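Peptidyl tryptophan dihydroxylase (Pseudomonas putida, PDB 7CTQ) is an FAD-dependent monooxygenase that dihydroxylates a tryptophan residue within a peptide, a step essential for biogenesis of a tryptophylquinone cofactor. Local coordinates at residues Phe137-Arg142 and Ile258-Ala263; Asn163-Ala168 and Glu227-Arg232; Gly321-Gly326 and Gln347-Ala352. One frame throughout, in Å; residues are numbered along the deposited sequence.

In the fold
The three contacts lie far apart and do not touch. Contact 1 joins strands 137-140 and 257-259 in the Rossmann-type sheet that binds FAD. Contact 2 falls within the chain loop that contact 1 closes; its centre is about 36 Å from that of contact 1, and it fastens strand 158-166 of the second mixed sheet to the exit of helix 223-228. Contact 3 follows both in sequence, its centre about 28 Å from that of contact 1, across the chain's centre, where helix 299-327 meets the loop before strand 359-367. Contact 1 thus belongs to the cofactor site, whereas contacts 2 and 3 tie together more peripheral parts of the fold.

Contact 1. Residues Phe137-Arg142 and Ile258-Ala263; sequences FLVEAR and IRVGDA. With FAD (flavin-adenine dinucleotide), chain C.
Phe137 meets Ile258 with the rim of its ring: CE1 lies 3.9 Å from Ile258 CG2, and that methyl sits near the ring plane. Leu138 contributes its carbonyl, which accepts the amide of Ile258 and opens a parallel ladder. Val139 stands beside Ile258 on the same face of the sheet, its CG1 4.0 Å from Ile258 CG2, and also packs on Val260 CG2. Helices 15-27 and 285-294 cover this side through Thr20 and Ile289. Glu140 continues the ladder: its N donates to Ile258 O at 2.7 Å, and its O takes the amide of Val260. On the other face the side chains of Glu140 and Arg259 run alongside each other, CG to CG at 3.6 Å. A bend in Glu140 (chi2 63°) then carries the carboxylate away from this neighbour to Arg142, where Arg142 NH2 forms a salt bridge with Glu140 OE1 at 2.8 Å while Arg142 N bonds to Glu140 OE2. Both oxygens are thereby engaged, which probably favours the ionised form. Arg259 turns to its own segment instead, NE giving a 2.6 Å bond to Ala263 O, which lies in the guanidinium plane but is approached from above the carbonyl plane. Ala141 presses CB against Val260 CG2, 3.6 Å away. Arg142, held by Glu140, lays its methylenes over the adenine of FAD. At the end of the partner strand, Gly261 lets a phosphate come close to its CA, and Asp262 N donates to FAD O1P at 3.0 Å. Two parallel strands whose C-terminal ends both run into the dinucleotide are characteristic of the Rossmann-type FAD-binding domain, and the Gly261-Asp262 pair is consistent with the GD motif of flavoprotein monooxygenases.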
loop_
_atom_site.group_PDB
_atom_site.type_symbol
_atom_site.label_atom_id
_atom_site.label_comp_id
_atom_site.label_asym_id
_atom_site.label_seq_id
_atom_site.Cartn_x
_atom_site.Cartn_y
_atom_site.Cartn_z
ATOM N N PHE A 137 -21.674 5.251 -7.672
ATOM C CA PHE A 137 -20.352 4.633 -7.694
ATOM C C PHE A 137 -19.779 4.582 -6.286
ATOM O O PHE A 137 -19.769 5.592 -5.572
ATOM C CB PHE A 137 -19.375 5.381 -8.611
ATOM C CG PHE A 137 -18.156 4.566 -8.966
ATOM C CD1 PHE A 137 -17.113 4.418 -8.060
ATOM C CD2 PHE A 137 -18.082 3.911 -10.188
ATOM C CE1 PHE A 137 -15.996 3.643 -8.384
ATOM C CE2 PHE A 137 -16.971 3.137 -10.521
ATOM C CZ PHE A 137 -15.936 3.000 -9.618
ATOM N N LEU A 138 -19.262 3.417 -5.910
ATOM C CA LEU A 138 -18.730 3.176 -4.578
ATOM C C LEU A 138 -17.221 2.939 -4.632
ATOM O O LEU A 138 -16.753 2.058 -5.359
ATOM C CB LEU A 138 -19.430 1.970 -3.949
ATOM C CG LEU A 138 -19.073 1.682 -2.493
ATOM C CD1 LEU A 138 -19.830 2.652 -1.629
ATOM C CD2 LEU A 138 -19.415 0.244 -2.125
ATOM N N VAL A 139 -16.461 3.703 -3.847
ATOM C CA VAL A 139 -15.050 3.413 -3.601
ATOM C C VAL A 139 -14.940 2.723 -2.246
ATOM O O VAL A 139 -15.256 3.319 -1.211
ATOM C CB VAL A 139 -14.188 4.684 -3.637
ATOM C CG1 VAL A 139 -12.721 4.340 -3.408
ATOM C CG2 VAL A 139 -14.389 5.455 -4.935
ATOM N N GLU A 140 -14.473 1.476 -2.247
ATOM C CA GLU A 140 -14.251 0.719 -1.016
ATOM C C GLU A 140 -12.829 0.972 -0.540
ATOM O O GLU A 140 -11.858 0.543 -1.178
ATOM C CB GLU A 140 -14.490 -0.769 -1.240
ATOM C CG GLU A 140 -14.029 -1.612 -0.080
ATOM C CD GLU A 140 -14.815 -1.293 1.160
ATOM O OE1 GLU A 140 -16.000 -1.680 1.201
ATOM O OE2 GLU A 140 -14.260 -0.653 2.076
ATOM N N ALA A 141 -12.705 1.668 0.581
ATOM C CA ALA A 141 -11.415 2.108 1.077
ATOM C C ALA A 141 -11.346 1.949 2.584
ATOM O O ALA A 141 -10.712 2.748 3.281
ATOM C CB ALA A 141 -11.141 3.558 0.679
ATOM N N ARG A 142 -11.992 0.914 3.117
ATOM C CA ARG A 142 -11.986 0.706 4.560
ATOM C C ARG A 142 -10.816 -0.135 5.039
ATOM O O ARG A 142 -10.891 -0.711 6.130
ATOM C CB ARG A 142 -13.301 0.083 5.023
ATOM C CG ARG A 142 -14.514 0.958 4.760
ATOM C CD ARG A 142 -15.756 0.293 5.288
ATOM N NE ARG A 142 -16.551 -0.252 4.197
ATOM C CZ ARG A 142 -17.226 -1.391 4.273
ATOM N NH1 ARG A 142 -17.206 -2.093 5.402
ATOM N NH2 ARG A 142 -17.923 -1.820 3.224
ATOM N N ILE A 258 -14.878 0.122 -6.841
ATOM C CA ILE A 258 -13.442 -0.114 -6.885
ATOM C C ILE A 258 -12.957 -0.241 -5.452
ATOM O O ILE A 258 -13.472 0.423 -4.549
ATOM C CB ILE A 258 -12.716 1.010 -7.665
ATOM C CG1 ILE A 258 -11.305 0.573 -8.060
ATOM C CG2 ILE A 258 -12.663 2.345 -6.873
ATOM C CD1 ILE A 258 -10.601 1.608 -8.897
ATOM N N ARG A 259 -12.000 -1.134 -5.238
ATOM C CA ARG A 259 -11.263 -1.200 -3.989
ATOM C C ARG A 259 -9.908 -0.516 -4.142
ATOM O O ARG A 259 -9.223 -0.682 -5.159
ATOM C CB ARG A 259 -11.070 -2.653 -3.540
ATOM C CG ARG A 259 -12.263 -3.217 -2.780
ATOM C CD ARG A 259 -12.272 -4.727 -2.763
ATOM N NE ARG A 259 -11.665 -5.258 -1.549
ATOM C CZ ARG A 259 -12.347 -5.820 -0.558
ATOM N NH1 ARG A 259 -13.664 -5.923 -0.629
ATOM N NH2 ARG A 259 -11.707 -6.285 0.502
ATOM N N VAL A 260 -9.516 0.236 -3.112
ATOM C CA VAL A 260 -8.226 0.910 -3.072
ATOM C C VAL A 260 -7.577 0.656 -1.726
ATOM O O VAL A 260 -8.232 0.282 -0.749
ATOM C CB VAL A 260 -8.327 2.428 -3.336
ATOM C CG1 VAL A 260 -8.815 2.684 -4.748
ATOM C CG2 VAL A 260 -9.241 3.105 -2.305
ATOM N N GLY A 261 -6.260 0.847 -1.690
ATOM C CA GLY A 261 -5.556 0.710 -0.429
ATOM C C GLY A 261 -5.482 -0.727 0.059
ATOM O O GLY A 261 -5.453 -1.685 -0.724
ATOM N N ASP A 262 -5.442 -0.866 1.391
ATOM C CA ASP A 262 -5.386 -2.180 2.034
ATOM C C ASP A 262 -6.555 -3.073 1.627
ATOM O O ASP A 262 -6.423 -4.305 1.610
ATOM C CB ASP A 262 -5.378 -2.016 3.559
ATOM C CG ASP A 262 -3.988 -1.811 4.132
ATOM O OD1 ASP A 262 -3.032 -1.645 3.343
ATOM O OD2 ASP A 262 -3.856 -1.815 5.384
ATOM N N ALA A 263 -7.711 -2.478 1.330
ATOM C CA ALA A 263 -8.825 -3.252 0.807
ATOM C C ALA A 263 -8.493 -3.911 -0.523
ATOM O O ALA A 263 -9.135 -4.902 -0.889
ATOM C CB ALA A 263 -10.047 -2.368 0.628
HETATM P PA FAD C . -6.847 2.584 6.657
HETATM O O1A FAD C . -5.723 3.507 6.923
HETATM O O2A FAD C . -6.917 1.421 7.636
HETATM O O5B FAD C . -8.166 3.413 6.552
HETATM C C5B FAD C . -9.459 2.793 6.696
HETATM C C4B FAD C . -10.369 3.832 7.296
HETATM O O4B FAD C . -11.731 3.351 7.251
HETATM C C3B FAD C . -10.087 4.203 8.755
HETATM O O3B FAD C . -10.275 5.602 8.953
HETATM C C2B FAD C . -11.100 3.349 9.529
HETATM O O2B FAD C . -11.509 3.938 10.763
HETATM C C1B FAD C . -12.276 3.353 8.553
HETATM N N9A FAD C . -13.231 2.260 8.668
HETATM C C8A FAD C . -13.003 0.941 8.940
HETATM N N7A FAD C . -14.079 0.193 8.964
HETATM C C5A FAD C . -15.096 1.099 8.721
HETATM C C6A FAD C . -16.496 0.961 8.637
HETATM N N6A FAD C . -17.140 -0.196 8.794
HETATM N N1A FAD C . -17.234 2.071 8.372
HETATM C C2A FAD C . -16.600 3.236 8.213
HETATM N N3A FAD C . -15.286 3.480 8.274
HETATM C C4A FAD C . -14.585 2.371 8.529
HETATM N N1 FAD C . 2.307 1.628 7.397
HETATM C C2 FAD C . 3.348 2.508 7.504
HETATM O O2 FAD C . 3.541 3.390 6.666
HETATM N N3 FAD C . 4.206 2.425 8.581
HETATM C C4 FAD C . 4.128 1.513 9.613
HETATM O O4 FAD C . 4.947 1.545 10.530
HETATM C C4X FAD C . 3.024 0.581 9.493
HETATM N N5 FAD C . 2.880 -0.323 10.425
HETATM C C5X FAD C . 1.826 -1.215 10.310
HETATM C C6 FAD C . 1.661 -2.193 11.293
HETATM C C7 FAD C . 0.628 -3.121 11.214
HETATM C C7M FAD C . 0.479 -4.160 12.294
HETATM C C8 FAD C . -0.260 -3.077 10.128
HETATM C C8M FAD C . -1.395 -4.061 10.017
HETATM C C9 FAD C . -0.103 -2.102 9.150
HETATM C C9A FAD C . 0.933 -1.179 9.229
HETATM N N10 FAD C . 1.113 -0.175 8.254
HETATM C C10 FAD C . 2.164 0.715 8.346
HETATM C "C1'" FAD C . 0.238 -0.120 7.082
HETATM C "C2'" FAD C . -0.783 1.006 7.114
HETATM O "O2'" FAD C . -1.508 1.017 8.344
HETATM C "C3'" FAD C . -1.748 0.804 5.948
HETATM O "O3'" FAD C . -0.970 0.540 4.786
HETATM C "C4'" FAD C . -2.674 1.976 5.641
HETATM O "O4'" FAD C . -3.196 2.554 6.841
HETATM C "C5'" FAD C . -3.802 1.545 4.734
HETATM O "O5'" FAD C . -4.525 2.713 4.317
HETATM P P FAD C . -6.035 2.631 3.943
HETATM O O1P FAD C . -6.150 1.646 2.769
HETATM O O2P FAD C . -6.601 3.992 3.733
HETATM O O3P FAD C . -6.688 1.941 5.214
#

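Contact 2. Residues Asn163-Ala168 and Glu227-Arg232; sequences NVWQAA and ELFDAR
Trp165 reaches from its strand to the chain leaving helix 223-228, meeting Phe229, Ala231 and Arg232 with different parts of the indole. Its CG takes the crowded position between backbone N and carbonyl carbon (chi1 68°), which swings the ring system over toward the 227-232 segment. The pyrrole N-H is spent on a backbone oxygen: NE1 donates to Ala231 O at 3.0 Å, a moderately bent bond (149° at the hydrogen), with the acceptor somewhat off the indole plane. The next carbonyl behaves differently. Arg232 O lies over one face of the indole, 3.5 Å from Trp165 NE1, but the angle is too poor for a hydrogen bond. The neighbouring edge of the six-membered ring is turned to the face of Phe229 in a T-shaped pair, the planes inclined at 57° and the centroids 5.0 Å apart. Trp165 CZ2 leads, 3.6 Å from Phe229 CD1. The Phe229 ring lies between Trp165 CZ2 on one face and Leu228 CB on the other. Beyond the pyrrole edge, Ala167 CB meets Ala231 CB at 4.2 Å, a small apolar contact at the strand's end. Gln166 folds back within its own segment, NE2 bonding to Ala167 O on a lone pair. Arg219 of helix 208-220 adds a cation-pi contact to Trp165. A leucine in place of Trp165 would probably leave Ala231 O without its donor and open a gap against the Phe229 face. The indole thus joins strand and turn by both aromatic packing and hydrogen bonding, the N-H supplying a donor to a carbonyl of the loop that follows helix 223-228.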
loop_
_atom_site.group_PDB
_atom_site.type_symbol
_atom_site.label_atom_id
_atom_site.label_comp_id
_atom_site.label_asym_id
_atom_site.label_seq_id
_atom_site.Cartn_x
_atom_site.Cartn_y
_atom_site.Cartn_z
ATOM N N ASN A 163 0.944 -3.926 22.308
ATOM C CA ASN A 163 0.732 -3.408 23.655
ATOM C C ASN A 163 0.792 -1.889 23.608
ATOM O O ASN A 163 1.684 -1.317 22.970
ATOM C CB ASN A 163 1.780 -3.933 24.636
ATOM C CG ASN A 163 1.428 -5.297 25.218
ATOM O OD1 ASN A 163 2.315 -6.096 25.494
ATOM N ND2 ASN A 163 0.138 -5.557 25.431
ATOM N N VAL A 164 -0.160 -1.240 24.277
ATOM C CA VAL A 164 -0.240 0.214 24.336
ATOM C C VAL A 164 -0.395 0.616 25.795
ATOM O O VAL A 164 -1.250 0.071 26.499
ATOM C CB VAL A 164 -1.422 0.754 23.510
ATOM C CG1 VAL A 164 -1.530 2.253 23.690
ATOM C CG2 VAL A 164 -1.254 0.403 22.030
ATOM N N TRP A 165 0.421 1.560 26.249
ATOM C CA TRP A 165 0.354 2.005 27.637
ATOM C C TRP A 165 0.913 3.421 27.729
ATOM O O TRP A 165 1.397 3.984 26.742
ATOM C CB TRP A 165 1.101 1.042 28.563
ATOM C CG TRP A 165 2.580 1.026 28.372
ATOM C CD1 TRP A 165 3.514 1.621 29.167
ATOM C CD2 TRP A 165 3.307 0.364 27.330
ATOM N NE1 TRP A 165 4.776 1.378 28.687
ATOM C CE2 TRP A 165 4.678 0.609 27.557
ATOM C CE3 TRP A 165 2.933 -0.402 26.217
ATOM C CZ2 TRP A 165 5.681 0.115 26.709
ATOM C CZ3 TRP A 165 3.926 -0.894 25.382
ATOM C CH2 TRP A 165 5.284 -0.633 25.632
ATOM N N GLN A 166 0.855 3.983 28.936
ATOM C CA GLN A 166 1.260 5.356 29.203
ATOM C C GLN A 166 2.492 5.374 30.098
ATOM O O GLN A 166 2.589 4.601 31.055
ATOM C CB GLN A 166 0.118 6.136 29.861
ATOM C CG GLN A 166 0.425 7.600 30.157
ATOM C CD GLN A 166 0.478 8.462 28.907
ATOM O OE1 GLN A 166 -0.409 8.396 28.054
ATOM N NE2 GLN A 166 1.529 9.268 28.785
ATOM N N ALA A 167 3.436 6.252 29.779
ATOM C CA ALA A 167 4.649 6.399 30.569
ATOM C C ALA A 167 4.939 7.888 30.725
ATOM O O ALA A 167 4.101 8.740 30.406
ATOM C CB ALA A 167 5.818 5.644 29.927
ATOM N N ALA A 168 6.143 8.197 31.218
ATOM C CA ALA A 168 6.528 9.581 31.478
ATOM C C ALA A 168 6.797 10.311 30.168
ATOM O O ALA A 168 7.519 9.788 29.310
ATOM C CB ALA A 168 7.768 9.638 32.366
ATOM N N GLU A 227 15.550 -0.499 28.181
ATOM C CA GLU A 227 16.229 0.766 27.922
ATOM C C GLU A 227 15.242 1.855 27.534
ATOM O O GLU A 227 15.219 2.934 28.136
ATOM C CB GLU A 227 17.271 0.578 26.820
ATOM C CG GLU A 227 18.210 1.763 26.649
ATOM C CD GLU A 227 19.532 1.384 26.004
ATOM O OE1 GLU A 227 20.554 2.045 26.302
ATOM O OE2 GLU A 227 19.548 0.433 25.192
ATOM N N LEU A 228 14.401 1.578 26.536
ATOM C CA LEU A 228 13.549 2.614 25.962
ATOM C C LEU A 228 12.430 3.049 26.898
ATOM O O LEU A 228 11.999 4.209 26.843
ATOM C CB LEU A 228 12.944 2.123 24.647
ATOM C CG LEU A 228 13.594 2.712 23.398
ATOM C CD1 LEU A 228 14.960 2.077 23.187
ATOM C CD2 LEU A 228 12.701 2.531 22.179
ATOM N N PHE A 229 11.920 2.148 27.735
ATOM C CA PHE A 229 10.734 2.421 28.536
ATOM C C PHE A 229 11.085 2.315 30.013
ATOM O O PHE A 229 11.544 1.264 30.476
ATOM C CB PHE A 229 9.596 1.458 28.191
ATOM C CG PHE A 229 9.242 1.429 26.732
ATOM C CD1 PHE A 229 8.415 2.398 26.188
ATOM C CD2 PHE A 229 9.729 0.428 25.910
ATOM C CE1 PHE A 229 8.079 2.371 24.841
ATOM C CE2 PHE A 229 9.405 0.392 24.560
ATOM C CZ PHE A 229 8.574 1.365 24.025
ATOM N N ASP A 230 10.852 3.397 30.754
ATOM C CA ASP A 230 11.028 3.347 32.200
ATOM C C ASP A 230 9.874 2.591 32.849
ATOM O O ASP A 230 10.081 1.575 33.521
ATOM C CB ASP A 230 11.153 4.768 32.759
ATOM C CG ASP A 230 12.064 5.648 31.913
ATOM O OD1 ASP A 230 13.104 5.148 31.433
ATOM O OD2 ASP A 230 11.734 6.836 31.714
ATOM N N ALA A 231 8.648 3.066 32.641
ATOM C CA ALA A 231 7.450 2.337 33.035
ATOM C C ALA A 231 6.995 1.455 31.881
ATOM O O ALA A 231 6.812 1.943 30.763
ATOM C CB ALA A 231 6.332 3.300 33.421
ATOM N N ARG A 232 6.794 0.161 32.157
ATOM C CA ARG A 232 6.401 -0.784 31.128
ATOM C C ARG A 232 4.938 -1.214 31.195
ATOM O O ARG A 232 4.413 -1.708 30.188
ATOM C CB ARG A 232 7.307 -2.020 31.188
ATOM C CG ARG A 232 8.759 -1.729 30.802
ATOM C CD ARG A 232 9.638 -2.928 31.082
ATOM N NE ARG A 232 9.852 -3.103 32.517
ATOM C CZ ARG A 232 10.470 -4.143 33.067
ATOM N NH1 ARG A 232 10.931 -5.125 32.305
ATOM N NH2 ARG A 232 10.621 -4.203 34.389
#

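Contact 3. Residues Gly321-Gly326 and Gln347-Ala352; sequences GRDFYG and QALHVA
The backbones of helical Asp323 and Leu349 of the irregular loop stay well apart, their CA atoms 9.2 Å from each other, so side chains and a water must span the interval. Arg322 does most of the work. Its CG is anti to the backbone N (chi1 167°), and a turn at chi3 (71°) presents the end of the guanidinium to Gln347. There NH1 and NH2 each donate to Gln347 O at 2.9 Å, an end-on grip by two nitrogens on one oxygen. The oxygen lies in the guanidinium plane, whereas both donors come from one face of the carbonyl, tilted from its plane. The other edge of the same group is taken by Asp323: Arg322 NE forms a salt bridge with Asp323 OD1 at 2.9 Å, and NE and NH2 both reach that oxygen on its syn side, from one face of the carboxylate plane. This pair of neighbours fixes the rotation of the guanidinium and probably offsets its charge; NH1 also bonds to Asp345 O. The second carboxylate oxygen, Asp323 OD2, accepts from a water at 2.7 Å, and this water is weakly bonded to Leu349 N. Leu349 and Arg322 run antiparallel alongside each other, CD2 of Leu349 3.6 Å from NH2 of Arg322, and the leucine side chain also touches Arg316, Arg319 and Ile320 of the same helix. An arginine held by a carboxylate and bridging to a main-chain carbonyl here fastens the final turns of the long helix 299-327 to the irregular surface segment running toward strand 359-367.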
loop_
_atom_site.group_PDB
_atom_site.type_symbol
_atom_site.label_atom_id
_atom_site.label_comp_id
_atom_site.label_asym_id
_atom_site.label_seq_id
_atom_site.Cartn_x
_atom_site.Cartn_y
_atom_site.Cartn_z
ATOM N N GLY A 321 9.720 -6.561 0.792
ATOM C CA GLY A 321 9.689 -7.029 2.167
ATOM C C GLY A 321 10.508 -8.286 2.367
ATOM O O GLY A 321 11.250 -8.405 3.349
ATOM N N ARG A 322 10.417 -9.222 1.415
ATOM C CA ARG A 322 11.211 -10.445 1.477
ATOM C C ARG A 322 12.697 -10.137 1.615
ATOM O O ARG A 322 13.405 -10.767 2.412
ATOM C CB ARG A 322 10.961 -11.281 0.221
ATOM C CG ARG A 322 11.964 -12.414 0.022
ATOM C CD ARG A 322 12.055 -12.812 -1.442
ATOM N NE ARG A 322 12.730 -11.782 -2.218
ATOM C CZ ARG A 322 12.628 -11.655 -3.539
ATOM N NH1 ARG A 322 11.879 -12.504 -4.236
ATOM N NH2 ARG A 322 13.276 -10.678 -4.161
ATOM N N ASP A 323 13.192 -9.180 0.823
ATOM C CA ASP A 323 14.607 -8.827 0.868
ATOM C C ASP A 323 14.996 -8.250 2.224
ATOM O O ASP A 323 16.125 -8.457 2.681
ATOM C CB ASP A 323 14.933 -7.836 -0.246
ATOM C CG ASP A 323 14.880 -8.472 -1.629
ATOM O OD1 ASP A 323 14.664 -9.694 -1.705
ATOM O OD2 ASP A 323 15.031 -7.748 -2.640
ATOM N N PHE A 324 14.088 -7.517 2.879
ATOM C CA PHE A 324 14.352 -7.108 4.256
ATOM C C PHE A 324 14.484 -8.325 5.160
ATOM O O PHE A 324 15.448 -8.438 5.923
ATOM C CB PHE A 324 13.253 -6.174 4.766
ATOM C CG PHE A 324 13.340 -4.784 4.223
ATOM C CD1 PHE A 324 14.534 -4.089 4.249
ATOM C CD2 PHE A 324 12.233 -4.180 3.650
ATOM C CE1 PHE A 324 14.613 -2.807 3.724
ATOM C CE2 PHE A 324 12.307 -2.906 3.129
ATOM C CZ PHE A 324 13.492 -2.215 3.174
ATOM N N TYR A 325 13.531 -9.260 5.078
ATOM C CA TYR A 325 13.649 -10.496 5.851
ATOM C C TYR A 325 14.961 -11.206 5.547
ATOM O O TYR A 325 15.597 -11.778 6.444
ATOM C CB TYR A 325 12.460 -11.424 5.565
ATOM C CG TYR A 325 11.190 -11.084 6.327
ATOM C CD1 TYR A 325 11.124 -11.203 7.724
ATOM C CD2 TYR A 325 10.044 -10.658 5.658
ATOM C CE1 TYR A 325 9.940 -10.904 8.428
ATOM C CE2 TYR A 325 8.861 -10.356 6.363
ATOM C CZ TYR A 325 8.823 -10.478 7.742
ATOM O OH TYR A 325 7.661 -10.173 8.432
ATOM N N GLY A 326 15.391 -11.173 4.284
ATOM C CA GLY A 326 16.603 -11.870 3.904
ATOM C C GLY A 326 17.871 -11.234 4.435
ATOM O O GLY A 326 18.904 -11.911 4.521
ATOM N N GLN A 347 12.247 -14.481 -7.114
ATOM C CA GLN A 347 12.514 -13.632 -8.266
ATOM C C GLN A 347 13.168 -12.325 -7.829
ATOM O O GLN A 347 12.738 -11.693 -6.855
ATOM C CB GLN A 347 11.214 -13.356 -9.019
ATOM C CG GLN A 347 11.325 -12.301 -10.099
ATOM C CD GLN A 347 10.122 -12.299 -11.023
ATOM O OE1 GLN A 347 9.638 -13.356 -11.432
ATOM N NE2 GLN A 347 9.618 -11.109 -11.341
ATOM N N ALA A 348 14.210 -11.917 -8.551
ATOM C CA ALA A 348 14.850 -10.637 -8.273
ATOM C C ALA A 348 13.876 -9.489 -8.538
ATOM O O ALA A 348 12.922 -9.616 -9.315
ATOM C CB ALA A 348 16.111 -10.475 -9.124
ATOM N N LEU A 349 14.121 -8.351 -7.879
ATOM C CA LEU A 349 13.262 -7.180 -8.087
ATOM C C LEU A 349 13.362 -6.633 -9.509
ATOM O O LEU A 349 12.365 -6.134 -10.053
ATOM C CB LEU A 349 13.599 -6.076 -7.084
ATOM C CG LEU A 349 12.732 -5.948 -5.826
ATOM C CD1 LEU A 349 11.245 -5.805 -6.166
ATOM C CD2 LEU A 349 12.951 -7.128 -4.903
ATOM N N HIS A 350 14.541 -6.693 -10.126
ATOM C CA HIS A 350 14.692 -6.364 -11.541
ATOM C C HIS A 350 14.971 -7.657 -12.300
ATOM O O HIS A 350 16.039 -8.255 -12.146
ATOM C CB HIS A 350 15.804 -5.337 -11.762
ATOM C CG HIS A 350 15.746 -4.669 -13.103
ATOM N ND1 HIS A 350 16.472 -3.536 -13.405
ATOM C CD2 HIS A 350 15.048 -4.978 -14.224
ATOM C CE1 HIS A 350 16.223 -3.174 -14.653
ATOM N NE2 HIS A 350 15.363 -4.033 -15.172
ATOM N N VAL A 351 14.007 -8.093 -13.109
ATOM C CA VAL A 351 14.137 -9.364 -13.809
ATOM C C VAL A 351 15.119 -9.223 -14.971
ATOM O O VAL A 351 15.325 -8.130 -15.520
ATOM C CB VAL A 351 12.758 -9.842 -14.302
ATOM C CG1 VAL A 351 12.327 -9.012 -15.447
ATOM C CG2 VAL A 351 12.785 -11.294 -14.737
ATOM N N ALA A 352 15.724 -10.345 -15.354
ATOM C CA ALA A 352 16.649 -10.370 -16.480
ATOM C C ALA A 352 15.909 -10.218 -17.807
ATOM O O ALA A 352 14.797 -10.724 -17.974
ATOM C CB ALA A 352 17.439 -11.680 -16.467
HETATM O O HOH W 1 15.774 -8.693 -5.011
#